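Local coordinates for protein poly-beta-1,6-N-acetyl-D-glucosamine N-deacetylase (Aggregatibacter actinomycetemcomitans, PDB 4U10) that probably removes N-acetyl groups from poly-beta-1,6-N-acetyl-D-glucosamine by hydrolysis, through the zinc-binding polysaccharide deacetylase domain present here, at residues S62-P65 with E66-V70; Q27-S30 with A31-I35. All coordinates share one frame; numbering follows the deposited sequence.

Contact 1 of 2, residues S62-P65 with E66-V70; sequences STLP and EKAVV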
loop_
_atom_site.group_PDB
_atom_site.type_symbol
_atom_site.label_atom_id
_atom_site.label_comp_id
_atom_site.label_asym_id
_atom_site.label_seq_id
_atom_site.Cartn_x
_atom_site.Cartn_y
_atom_site.Cartn_z
ATOM N N SER A 62 3.617 -24.421 5.334
ATOM C CA SER A 62 4.183 -24.083 6.620
ATOM C C SER A 62 3.108 -23.390 7.434
ATOM O O SER A 62 2.104 -22.923 6.905
ATOM C CB SER A 62 5.370 -23.128 6.459
ATOM O OG SER A 62 4.900 -21.922 5.892
ATOM N N THR A 63 3.216 -23.388 8.744
ATOM C CA THR A 63 2.184 -22.733 9.540
ATOM C C THR A 63 2.725 -21.396 10.021
ATOM O O THR A 63 3.906 -21.235 10.158
ATOM C CB THR A 63 1.771 -23.585 10.768
ATOM O OG1 THR A 63 2.949 -23.937 11.459
ATOM C CG2 THR A 63 1.093 -24.859 10.327
ATOM N N LEU A 64 1.834 -20.459 10.302
ATOM C CA LEU A 64 2.205 -19.187 10.906
ATOM C C LEU A 64 2.461 -19.262 12.411
ATOM O O LEU A 64 1.848 -20.066 13.110
ATOM C CB LEU A 64 1.089 -18.166 10.716
ATOM C CG LEU A 64 0.826 -17.669 9.288
ATOM C CD1 LEU A 64 0.022 -16.415 9.458
ATOM C CD2 LEU A 64 2.099 -17.391 8.481
ATOM N N PRO A 65 3.313 -18.352 12.925
ATOM C CA PRO A 65 3.451 -18.278 14.379
ATOM C C PRO A 65 2.222 -17.652 14.979
ATOM O O PRO A 65 1.314 -17.205 14.231
ATOM C CB PRO A 65 4.696 -17.397 14.571
ATOM C CG PRO A 65 4.700 -16.530 13.344
ATOM C CD PRO A 65 4.231 -17.437 12.230
ATOM N N GLU A 66 2.174 -17.639 16.310
ATOM C CA GLU A 66 1.122 -16.932 17.042
ATOM C C GLU A 66 1.185 -15.433 16.758
ATOM O O GLU A 66 2.247 -14.890 16.425
ATOM C CB GLU A 66 1.221 -17.165 18.572
ATOM C CG GLU A 66 0.369 -18.327 19.096
ATOM C CD GLU A 66 -1.147 -18.068 19.137
ATOM O OE1 GLU A 66 -1.609 -16.916 18.907
ATOM O OE2 GLU A 66 -1.896 -19.041 19.399
ATOM N N LYS A 67 0.034 -14.803 16.858
ATOM C CA LYS A 67 -0.099 -13.358 16.823
ATOM C C LYS A 67 0.691 -12.789 15.610
ATOM O O LYS A 67 1.492 -11.857 15.744
ATOM C CB LYS A 67 0.374 -12.743 18.154
ATOM C CG LYS A 67 -0.135 -13.488 19.404
ATOM C CD LYS A 67 0.362 -12.833 20.684
ATOM C CE LYS A 67 -0.525 -11.673 21.107
ATOM N NZ LYS A 67 -1.733 -12.201 21.816
ATOM N N ALA A 68 0.452 -13.394 14.456
ATOM C CA ALA A 68 1.127 -13.001 13.200
ATOM C C ALA A 68 0.666 -11.599 12.807
ATOM O O ALA A 68 -0.491 -11.240 12.998
ATOM C CB ALA A 68 0.813 -14.009 12.092
ATOM N N VAL A 69 1.581 -10.798 12.272
ATOM C CA VAL A 69 1.281 -9.449 11.865
ATOM C C VAL A 69 2.081 -9.177 10.593
ATOM O O VAL A 69 3.236 -9.577 10.481
ATOM C CB VAL A 69 1.754 -8.458 12.935
ATOM C CG1 VAL A 69 1.610 -7.028 12.442
ATOM C CG2 VAL A 69 0.996 -8.701 14.235
ATOM N N VAL A 70 1.452 -8.498 9.636
ATOM C CA VAL A 70 2.090 -8.069 8.395
ATOM C C VAL A 70 2.227 -6.530 8.452
ATOM O O VAL A 70 1.287 -5.798 8.837
ATOM C CB VAL A 70 1.285 -8.465 7.143
ATOM C CG1 VAL A 70 1.967 -7.981 5.820
ATOM C CG2 VAL A 70 1.136 -9.965 7.046
#
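Leu64 reaches across a sharp bend to Ala68: its CD1 methyl lies 3.7 Å from Ala68 CB, the apolar contact between residues 62-65 and 66-70. Leu64 CG stands anti to its own carbonyl carbon, beside the backbone N (chi1 -68°), and the branch ending in CD1 comes against the methyl of Ala68. Pro65 O looks onto the same methyl, 3.9 Å from Ala68 CB. No hydrogen bond joins the two segments; the strand side is held instead by backbone bonds to neighbouring parts of the sheet. Pro65 has a ring that restricts its phi, which suits the entry to the turn, and Lys67 takes up a left-handed conformation (phi 49°, psi 49°) that swings the chain into the strand. The carboxylate of Glu66 folds back through a bend at chi2, and its OE1 accepts a weak, strongly bent hydrogen bond from Lys67 N at 3.4 Å. Farther out, Leu64 is buried against Gln53 and Ile54 of helix 51-58 and against Ile240, where a large branched side chain fits. Ala68 is small enough to pack against Tyr4, while its backbone pairs with Gly5. Lys67 and Val69 make backbone hydrogen bonds to Asn47, and Val69 also to Val49, on the side of strand 47-48. Together these residues form the return from helix to strand in a beta-alpha-beta crossover, with strands 47-48 and 68-75 parallel neighbours in the deacetylase sheet.

Contact 2 of 2, residues Q27-S30 with A31-I35; sequences QTIS and ANLLI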
loop_
_atom_site.group_PDB
_atom_site.type_symbol
_atom_site.label_atom_id
_atom_site.label_comp_id
_atom_site.label_asym_id
_atom_site.label_seq_id
_atom_site.Cartn_x
_atom_site.Cartn_y
_atom_site.Cartn_z
ATOM N N GLN A 27 -0.876 11.039 6.990
ATOM C CA GLN A 27 -0.386 9.912 7.813
ATOM C C GLN A 27 1.127 9.779 7.895
ATOM O O GLN A 27 1.650 8.681 8.183
ATOM C CB GLN A 27 -1.026 8.606 7.325
ATOM C CG GLN A 27 -2.438 8.439 7.888
ATOM C CD GLN A 27 -3.459 9.391 7.279
ATOM O OE1 GLN A 27 -3.733 9.323 6.084
ATOM N NE2 GLN A 27 -4.066 10.253 8.127
ATOM N N THR A 28 1.862 10.856 7.607
ATOM C CA THR A 28 3.293 10.808 7.786
ATOM C C THR A 28 3.612 10.742 9.293
ATOM O O THR A 28 3.061 11.501 10.077
ATOM C CB THR A 28 4.013 12.002 7.138
ATOM O OG1 THR A 28 3.743 12.046 5.728
ATOM C CG2 THR A 28 5.519 11.973 7.366
ATOM N N ILE A 29 4.470 9.798 9.707
ATOM C CA ILE A 29 4.868 9.687 11.114
ATOM C C ILE A 29 6.402 9.760 11.244
ATOM O O ILE A 29 7.090 9.811 10.237
ATOM C CB ILE A 29 4.351 8.411 11.748
ATOM C CG1 ILE A 29 5.036 7.183 11.152
ATOM C CG2 ILE A 29 2.860 8.315 11.589
ATOM C CD1 ILE A 29 4.727 5.946 11.959
ATOM N N SER A 30 6.896 9.796 12.489
ATOM C CA SER A 30 8.311 9.896 12.778
ATOM C C SER A 30 8.853 8.491 12.850
ATOM O O SER A 30 8.133 7.523 13.162
ATOM C CB SER A 30 8.602 10.627 14.127
ATOM O OG SER A 30 8.051 9.870 15.203
ATOM N N ALA A 31 10.120 8.393 12.533
ATOM C CA ALA A 31 10.842 7.152 12.639
ATOM C C ALA A 31 10.810 6.693 14.111
ATOM O O ALA A 31 10.706 5.510 14.377
ATOM C CB ALA A 31 12.242 7.355 12.133
ATOM N N ASN A 32 10.841 7.614 15.082
ATOM C CA ASN A 32 10.759 7.179 16.494
ATOM C C ASN A 32 9.467 6.472 16.802
ATOM O O ASN A 32 9.448 5.428 17.522
ATOM C CB ASN A 32 10.935 8.368 17.453
ATOM C CG ASN A 32 11.068 7.922 18.905
ATOM O OD1 ASN A 32 12.138 7.488 19.329
ATOM N ND2 ASN A 32 9.961 7.995 19.669
ATOM N N LEU A 33 8.366 7.004 16.253
ATOM C CA LEU A 33 7.081 6.366 16.471
ATOM C C LEU A 33 7.050 4.984 15.812
ATOM O O LEU A 33 6.475 4.048 16.397
ATOM C CB LEU A 33 5.886 7.197 16.025
ATOM C CG LEU A 33 4.541 6.522 16.212
ATOM C CD1 LEU A 33 4.184 6.360 17.690
ATOM C CD2 LEU A 33 3.436 7.333 15.529
ATOM N N LEU A 34 7.677 4.860 14.649
ATOM C CA LEU A 34 7.723 3.595 13.905
ATOM C C LEU A 34 8.510 2.564 14.768
ATOM O O LEU A 34 8.057 1.423 15.010
ATOM C CB LEU A 34 8.432 3.776 12.547
ATOM C CG LEU A 34 8.646 2.489 11.728
ATOM C CD1 LEU A 34 7.287 1.928 11.293
ATOM C CD2 LEU A 34 9.574 2.569 10.505
ATOM N N ILE A 35 9.665 2.977 15.235
ATOM C CA ILE A 35 10.535 2.091 16.136
ATOM C C ILE A 35 9.785 1.655 17.364
ATOM O O ILE A 35 9.894 0.494 17.833
ATOM C CB ILE A 35 11.862 2.816 16.445
ATOM C CG1 ILE A 35 12.694 2.850 15.159
ATOM C CG2 ILE A 35 12.642 2.180 17.621
ATOM C CD1 ILE A 35 13.905 3.801 15.145
#
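The hydroxyl of Ser30 caps the start of helix 31-42, and its carbonyl separately accepts the first helical backbone bond. Ser30 OG takes a hydrogen bond from Leu33 N, 3.1 Å away with an N-H...O angle of 156°, which makes it a classic N-cap. Serine suits the place because its short hydroxyl can curl back to the helix: a chi1 of 63° sets OG between the backbone N and the carbonyl carbon, facing an amide of the first turn. Ser30 O takes Leu34 N at 3.1 Å, beginning the helical ladder. Ala31 O continues that ladder to Ile35 N.

Around the cap, apolar side chains close the junction. Ile29, just before the cap, sends CD1 to within 4.3 Å of Leu34 CB, a residue pairing that matches the hydrophobic staple. Leu33 meets the same isoleucine at about a right angle. Ala31 and Leu34 pack on helix 79-91, touching Val83 and Ile87 respectively, and Leu34 also rests on Tyr9 of strand 3-13; small and branched apolar residues are well suited to that buried face. Ile29 lies in a short strand that pairs with strand 3-13 through Ser11 and Val13, its side chain about 8 Å from that of the zinc ligand His10. Leu33 CD2 sits 4.0 Å from Ile29 CB and also 4.0 Å from Ile29 CD1, so this methyl is about equally far from the two ends of the isoleucine side chain.

Contact 2 comes first along the chain and is a strand-to-helix junction, from strand 29-30 into helix 31-42; contact 1 is the loop-to-strand entry that follows helix 51-58 and opens strand 68-75. Both reach one mixed sheet. Their centres lie 24 Å apart and their nearest atoms about 10 Å, without touching. Strand 3-13 pairs in parallel with both strand 29-30 and strand 68-75. It carries His10, which with Asp74 binds one zinc ion; Asp75, with His144 and His149, binds another. The Ile29 side chain of contact 2 is about 12 Å from a bound zinc ion, while contact 1 starts the strand whose far end supplies Asp74 and Asp75.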